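Local coordinates for topoisomerase I-like protein (Leishmania donovani, PDB 2B9S) that probably serves as the large, DNA-binding subunit of a heterodimeric type IB topoisomerase, which relaxes DNA by transiently nicking one strand, held here with vanadate and nicked DNA, at residues Met281-Arg286 with Val321-Leu326; Glu265-Asn270 with Tyr344-Arg349. All blocks are in the same frame, centred on the assembly; numbering follows the deposited sequence.

Interaction 1. Residues Met281-Arg286 with Val321-Leu326; sequences MYFIDR and VRFDFL
Phe323 of the strand drives the edge of its ring into the face of Phe283 on the helix, a T-shaped aromatic pair with planes at 79° and ring centroids 5.2 Å apart. Starting from the strand, CB of Phe323 points toward the helix, and a chi1 of -69° turns CG away from the carbonyl carbon and sends the ring off the strand toward the helix. CG, CD1 and CD2 make no close approach to the helix segment; across this contact the meeting begins at the far rim. There CE1 of Phe323 comes 4.0 Å from CE2 of Phe283, and at the tip CZ of Phe323 reaches CZ of Phe283 at 3.6 Å. That same CZ also lies 3.9 Å from both CE1 and CE2 of Phe283, and therefore sits over the outer end of the ring face rather than its centre. With no hydrogen bond between the two segments, the contact is purely apolar, one buried ring from each side bridging backbones whose nearest CA atoms, those of Phe283 and Phe323, are 11.2 Å apart.

Leu347 of helix 341-351 packs on Phe283 too, while Tyr333 and Val337 of the adjacent strand 332-338 touch Phe323. The pair thus joins helix 272-287 to the middle strand of the antiparallel three-stranded sheet 313-315, 320-326 and 332-338, within the catalytic core of the enzyme.

Interaction 2. Residues Glu265-Asn270 with Tyr344-Arg349; sequences EDFKSN and YALLQR
This is a small, partly buried contact between a turn and a helix, made mainly by Phe267 and Leu346 near the C-terminal end of the long helix 236-266, where it gives way to a turn that faces helix 341-351. Leu346 aims its CB toward the turn, and its CD1 methyl does most of the touching. CD1 of Leu346 lies 3.7 Å from CD1 of Phe267, with CB of Phe267 at 4.0 Å, so the methyl rests against the root and near side of the aromatic side chain and approaches the ring at a slant. The two side chains cross at about a right angle. The backbone of the turn joins in as well: the carbonyl O of Phe267 is 3.7 Å from CD1 of Leu346 and 3.8 Å from its CD2, leaving the fork of the leucine against that oxygen. A chi1 of -81° swings the branch of Leu346 out toward the turn, carrying both methyls to it.

A type I beta turn from Asp266 to Ser269, closed by the bond from Ser269 N to Asp266 O, holds Phe267 at its second position. At the exposed end of the contact, Arg349 reaches across from its helix toward the turn and brings NH2 to 4.3 Å from Ser269 O, which lies off the edge of the guanidinium near its plane, too far for a hydrogen bond. The Ser269 hydroxyl OG takes a hydrogen bond from the backbone N of Asp271.

Helix 272-287 packs on both partners, Ala278 against Phe267 and Val279 against Leu346, while Leu340, just ahead of helix 341-351, also touches the Phe267 side chain. On another side of helix 341-351, Leu347 and Gln348 reach strand 313-315.

Overall arrangement
From the N terminus, the chain runs down helix 236-266 into segment 265-270, the end of that helix and the turn after it, which opens interaction 2, and then enters helix 272-287, whose residues 281-286 open interaction 1. That inner loop closes first, at strand 320-326; the chain continues through strand 332-338 to helix 341-351, where interaction 2 closes. The loops are therefore nested, not crossed. Their centres are 15 Å apart, and Leu347 joins them: its CD1 lies 3.7 Å from CG2 of Val321. A second link runs from Phe267 to Tyr282. Together they tie three helices to the antiparallel sheet in the catalytic core.

Interaction 1. Residues Met281-Arg286 with Val321-Leu326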
loop_
_atom_site.group_PDB
_atom_site.type_symbol
_atom_site.label_atom_id
_atom_site.label_comp_id
_atom_site.label_asym_id
_atom_site.label_seq_id
_atom_site.Cartn_x
_atom_site.Cartn_y
_atom_site.Cartn_z
ATOM N N MET D 281 15.156 -3.520 -17.939
ATOM C CA MET D 281 14.545 -2.244 -18.297
ATOM C C MET D 281 13.585 -2.335 -19.495
ATOM O O MET D 281 12.604 -1.608 -19.564
ATOM C CB MET D 281 15.552 -1.070 -18.323
ATOM C CG MET D 281 16.710 -1.155 -19.244
ATOM S SD MET D 281 18.017 -0.003 -18.723
ATOM C CE MET D 281 17.559 1.476 -19.632
ATOM N N TYR D 282 13.824 -3.292 -20.385
ATOM C CA TYR D 282 12.868 -3.645 -21.425
ATOM C C TYR D 282 11.523 -4.139 -20.859
ATOM O O TYR D 282 10.454 -3.743 -21.355
ATOM C CB TYR D 282 13.479 -4.711 -22.335
ATOM C CG TYR D 282 12.521 -5.312 -23.341
ATOM C CD1 TYR D 282 12.220 -4.650 -24.539
ATOM C CD2 TYR D 282 11.929 -6.555 -23.107
ATOM C CE1 TYR D 282 11.342 -5.202 -25.468
ATOM C CE2 TYR D 282 11.048 -7.116 -24.022
ATOM C CZ TYR D 282 10.761 -6.437 -25.212
ATOM O OH TYR D 282 9.892 -6.996 -26.133
ATOM N N PHE D 283 11.582 -5.030 -19.855
ATOM C CA PHE D 283 10.385 -5.518 -19.167
ATOM C C PHE D 283 9.642 -4.420 -18.420
ATOM O O PHE D 283 8.430 -4.351 -18.501
ATOM C CB PHE D 283 10.699 -6.652 -18.180
ATOM C CG PHE D 283 11.011 -7.971 -18.831
ATOM C CD1 PHE D 283 10.728 -8.202 -20.177
ATOM C CD2 PHE D 283 11.560 -9.000 -18.080
ATOM C CE1 PHE D 283 11.028 -9.417 -20.779
ATOM C CE2 PHE D 283 11.844 -10.226 -18.660
ATOM C CZ PHE D 283 11.575 -10.433 -20.024
ATOM N N ILE D 284 10.373 -3.598 -17.672
ATOM C CA ILE D 284 9.801 -2.504 -16.877
ATOM C C ILE D 284 9.144 -1.449 -17.784
ATOM O O ILE D 284 8.038 -0.957 -17.492
ATOM C CB ILE D 284 10.875 -1.863 -15.954
ATOM C CG1 ILE D 284 11.307 -2.860 -14.866
ATOM C CG2 ILE D 284 10.388 -0.553 -15.356
ATOM C CD1 ILE D 284 12.526 -2.441 -14.063
ATOM N N ASP D 285 9.822 -1.129 -18.886
ATOM C CA ASP D 285 9.285 -0.242 -19.914
ATOM C C ASP D 285 8.044 -0.815 -20.606
ATOM O O ASP D 285 6.974 -0.196 -20.555
ATOM C CB ASP D 285 10.370 0.092 -20.947
ATOM C CG ASP D 285 9.845 0.908 -22.134
ATOM O OD1 ASP D 285 8.711 1.429 -22.090
ATOM O OD2 ASP D 285 10.590 1.026 -23.121
ATOM N N ARG D 286 8.177 -1.987 -21.236
ATOM C CA ARG D 286 7.124 -2.471 -22.144
ATOM C C ARG D 286 5.957 -3.125 -21.427
ATOM O O ARG D 286 4.820 -3.040 -21.895
ATOM C CB ARG D 286 7.675 -3.416 -23.238
ATOM C CG ARG D 286 8.807 -2.880 -24.118
ATOM C CD ARG D 286 8.738 -1.374 -24.413
ATOM N NE ARG D 286 7.610 -0.953 -25.247
ATOM C CZ ARG D 286 7.714 -0.261 -26.385
ATOM N NH1 ARG D 286 8.901 0.109 -26.868
ATOM N NH2 ARG D 286 6.617 0.071 -27.049
ATOM N N VAL D 321 7.056 -15.331 -24.627
ATOM C CA VAL D 321 7.361 -15.653 -23.238
ATOM C C VAL D 321 6.060 -15.704 -22.453
ATOM O O VAL D 321 5.287 -14.763 -22.470
ATOM C CB VAL D 321 8.327 -14.649 -22.589
ATOM C CG1 VAL D 321 8.899 -15.221 -21.279
ATOM C CG2 VAL D 321 9.463 -14.319 -23.521
ATOM N N ARG D 322 5.810 -16.843 -21.814
ATOM C CA ARG D 322 4.749 -16.997 -20.829
ATOM C C ARG D 322 5.273 -16.706 -19.405
ATOM O O ARG D 322 6.061 -17.491 -18.848
ATOM C CB ARG D 322 4.191 -18.410 -20.880
ATOM C CG ARG D 322 3.051 -18.643 -19.927
ATOM C CD ARG D 322 2.302 -19.899 -20.283
ATOM N NE ARG D 322 1.578 -19.756 -21.547
ATOM C CZ ARG D 322 1.015 -20.762 -22.227
ATOM N NH1 ARG D 322 1.084 -22.011 -21.782
ATOM N NH2 ARG D 322 0.388 -20.513 -23.374
ATOM N N PHE D 323 4.816 -15.582 -18.844
ATOM C CA PHE D 323 5.050 -15.189 -17.442
ATOM C C PHE D 323 3.986 -15.798 -16.517
ATOM O O PHE D 323 2.798 -15.745 -16.820
ATOM C CB PHE D 323 4.973 -13.662 -17.308
ATOM C CG PHE D 323 6.113 -12.924 -17.962
ATOM C CD1 PHE D 323 7.190 -12.481 -17.205
ATOM C CD2 PHE D 323 6.100 -12.657 -19.329
ATOM C CE1 PHE D 323 8.242 -11.792 -17.790
ATOM C CE2 PHE D 323 7.145 -11.979 -19.922
ATOM C CZ PHE D 323 8.222 -11.548 -19.156
ATOM N N ASP D 324 4.397 -16.372 -15.393
ATOM C CA ASP D 324 3.431 -16.790 -14.361
ATOM C C ASP D 324 4.055 -16.680 -12.974
ATOM O O ASP D 324 4.922 -17.479 -12.592
ATOM C CB ASP D 324 2.915 -18.206 -14.628
ATOM C CG ASP D 324 1.777 -18.618 -13.696
ATOM O OD1 ASP D 324 1.341 -17.830 -12.814
ATOM O OD2 ASP D 324 1.314 -19.762 -13.852
ATOM N N PHE D 325 3.639 -15.666 -12.226
ATOM C CA PHE D 325 4.273 -15.399 -10.926
ATOM C C PHE D 325 3.377 -14.597 -10.004
ATOM O O PHE D 325 2.470 -13.889 -10.460
ATOM C CB PHE D 325 5.641 -14.705 -11.118
ATOM C CG PHE D 325 5.555 -13.304 -11.670
ATOM C CD1 PHE D 325 5.280 -12.221 -10.827
ATOM C CD2 PHE D 325 5.769 -13.060 -13.032
ATOM C CE1 PHE D 325 5.199 -10.893 -11.339
ATOM C CE2 PHE D 325 5.683 -11.755 -13.567
ATOM C CZ PHE D 325 5.404 -10.665 -12.712
ATOM N N LEU D 326 3.637 -14.693 -8.703
ATOM C CA LEU D 326 2.946 -13.850 -7.723
ATOM C C LEU D 326 3.762 -12.584 -7.525
ATOM O O LEU D 326 4.968 -12.638 -7.227
ATOM C CB LEU D 326 2.729 -14.599 -6.390
ATOM C CG LEU D 326 1.962 -15.939 -6.449
ATOM C CD1 LEU D 326 1.896 -16.566 -5.068
ATOM C CD2 LEU D 326 0.539 -15.807 -7.037
#

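Interaction 2. Residues Glu265-Asn270 with Tyr344-Arg349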
loop_
_atom_site.group_PDB
_atom_site.type_symbol
_atom_site.label_atom_id
_atom_site.label_comp_id
_atom_site.label_asym_id
_atom_site.label_seq_id
_atom_site.Cartn_x
_atom_site.Cartn_y
_atom_site.Cartn_z
ATOM N N GLU D 265 21.026 -1.212 -27.638
ATOM C CA GLU D 265 22.455 -1.363 -27.857
ATOM C C GLU D 265 23.085 -2.278 -26.792
ATOM O O GLU D 265 24.043 -3.011 -27.088
ATOM C CB GLU D 265 23.143 0.010 -27.888
ATOM N N ASP D 266 22.545 -2.237 -25.567
ATOM C CA ASP D 266 23.005 -3.085 -24.459
ATOM C C ASP D 266 22.611 -4.557 -24.619
ATOM O O ASP D 266 23.225 -5.430 -24.001
ATOM C CB ASP D 266 22.467 -2.594 -23.118
ATOM C CG ASP D 266 22.981 -1.235 -22.729
ATOM O OD1 ASP D 266 24.058 -0.815 -23.215
ATOM O OD2 ASP D 266 22.299 -0.586 -21.908
ATOM N N PHE D 267 21.578 -4.833 -25.417
ATOM C CA PHE D 267 21.231 -6.213 -25.751
ATOM C C PHE D 267 22.431 -6.951 -26.334
ATOM O O PHE D 267 22.582 -8.158 -26.136
ATOM C CB PHE D 267 20.069 -6.281 -26.746
ATOM C CG PHE D 267 18.739 -5.906 -26.163
ATOM C CD1 PHE D 267 18.499 -6.010 -24.788
ATOM C CD2 PHE D 267 17.706 -5.464 -26.994
ATOM C CE1 PHE D 267 17.258 -5.657 -24.247
ATOM C CE2 PHE D 267 16.462 -5.107 -26.460
ATOM C CZ PHE D 267 16.240 -5.202 -25.081
ATOM N N LYS D 268 23.287 -6.216 -27.044
ATOM C CA LYS D 268 24.416 -6.820 -27.746
ATOM C C LYS D 268 25.694 -6.799 -26.908
ATOM O O LYS D 268 26.750 -7.193 -27.392
ATOM C CB LYS D 268 24.628 -6.149 -29.142
ATOM N N SER D 269 25.595 -6.360 -25.651
ATOM C CA SER D 269 26.755 -6.296 -24.757
ATOM C C SER D 269 27.335 -7.669 -24.422
ATOM O O SER D 269 26.612 -8.666 -24.360
ATOM C CB SER D 269 26.397 -5.566 -23.465
ATOM O OG SER D 269 27.492 -5.522 -22.561
ATOM N N ASN D 270 28.645 -7.716 -24.201
ATOM C CA ASN D 270 29.281 -8.941 -23.719
ATOM C C ASN D 270 29.457 -8.890 -22.206
ATOM O O ASN D 270 29.876 -9.867 -21.584
ATOM C CB ASN D 270 30.608 -9.222 -24.444
ATOM C CG ASN D 270 31.718 -8.263 -24.042
ATOM O OD1 ASN D 270 31.691 -7.074 -24.387
ATOM N ND2 ASN D 270 32.717 -8.782 -23.323
ATOM N N TYR D 344 14.368 -12.575 -26.579
ATOM C CA TYR D 344 14.032 -13.986 -26.448
ATOM C C TYR D 344 15.279 -14.873 -26.413
ATOM O O TYR D 344 15.339 -15.811 -25.612
ATOM C CB TYR D 344 13.061 -14.414 -27.550
ATOM C CG TYR D 344 12.575 -15.849 -27.440
ATOM C CD1 TYR D 344 13.376 -16.912 -27.894
ATOM C CD2 TYR D 344 11.318 -16.146 -26.902
ATOM C CE1 TYR D 344 12.945 -18.234 -27.805
ATOM C CE2 TYR D 344 10.871 -17.462 -26.816
ATOM C CZ TYR D 344 11.699 -18.500 -27.270
ATOM O OH TYR D 344 11.290 -19.808 -27.191
ATOM N N ALA D 345 16.269 -14.558 -27.255
ATOM C CA ALA D 345 17.555 -15.261 -27.284
ATOM C C ALA D 345 18.419 -15.041 -26.028
ATOM O O ALA D 345 19.096 -15.966 -25.558
ATOM C CB ALA D 345 18.332 -14.860 -28.520
ATOM N N LEU D 346 18.432 -13.803 -25.534
ATOM C CA LEU D 346 19.048 -13.442 -24.257
ATOM C C LEU D 346 18.439 -14.233 -23.082
ATOM O O LEU D 346 19.169 -14.752 -22.257
ATOM C CB LEU D 346 18.915 -11.940 -24.019
ATOM C CG LEU D 346 19.917 -10.998 -24.701
ATOM C CD1 LEU D 346 19.557 -9.530 -24.493
ATOM C CD2 LEU D 346 21.342 -11.261 -24.249
ATOM N N LEU D 347 17.111 -14.342 -23.042
ATOM C CA LEU D 347 16.396 -15.150 -22.060
ATOM C C LEU D 347 16.754 -16.645 -22.089
ATOM O O LEU D 347 16.737 -17.302 -21.039
ATOM C CB LEU D 347 14.877 -14.972 -22.224
ATOM C CG LEU D 347 14.271 -13.623 -21.806
ATOM C CD1 LEU D 347 12.764 -13.573 -22.099
ATOM C CD2 LEU D 347 14.577 -13.286 -20.321
ATOM N N GLN D 348 17.051 -17.180 -23.277
ATOM C CA GLN D 348 17.541 -18.557 -23.392
ATOM C C GLN D 348 18.925 -18.671 -22.748
ATOM O O GLN D 348 19.214 -19.635 -22.072
ATOM C CB GLN D 348 17.594 -19.017 -24.859
ATOM C CG GLN D 348 16.225 -19.104 -25.564
ATOM C CD GLN D 348 16.355 -19.422 -27.044
ATOM O OE1 GLN D 348 17.084 -18.747 -27.781
ATOM N NE2 GLN D 348 15.660 -20.468 -27.487
ATOM N N ARG D 349 19.768 -17.676 -22.972
ATOM C CA ARG D 349 21.067 -17.595 -22.346
ATOM C C ARG D 349 20.934 -17.513 -20.816
ATOM O O ARG D 349 21.663 -18.198 -20.077
ATOM C CB ARG D 349 21.846 -16.386 -22.891
ATOM C CG ARG D 349 23.352 -16.475 -22.683
ATOM C CD ARG D 349 24.111 -15.360 -23.423
ATOM N NE ARG D 349 24.582 -14.277 -22.533
ATOM C CZ ARG D 349 24.880 -13.042 -22.952
ATOM N NH1 ARG D 349 24.746 -12.727 -24.243
ATOM N NH2 ARG D 349 25.307 -12.120 -22.089
#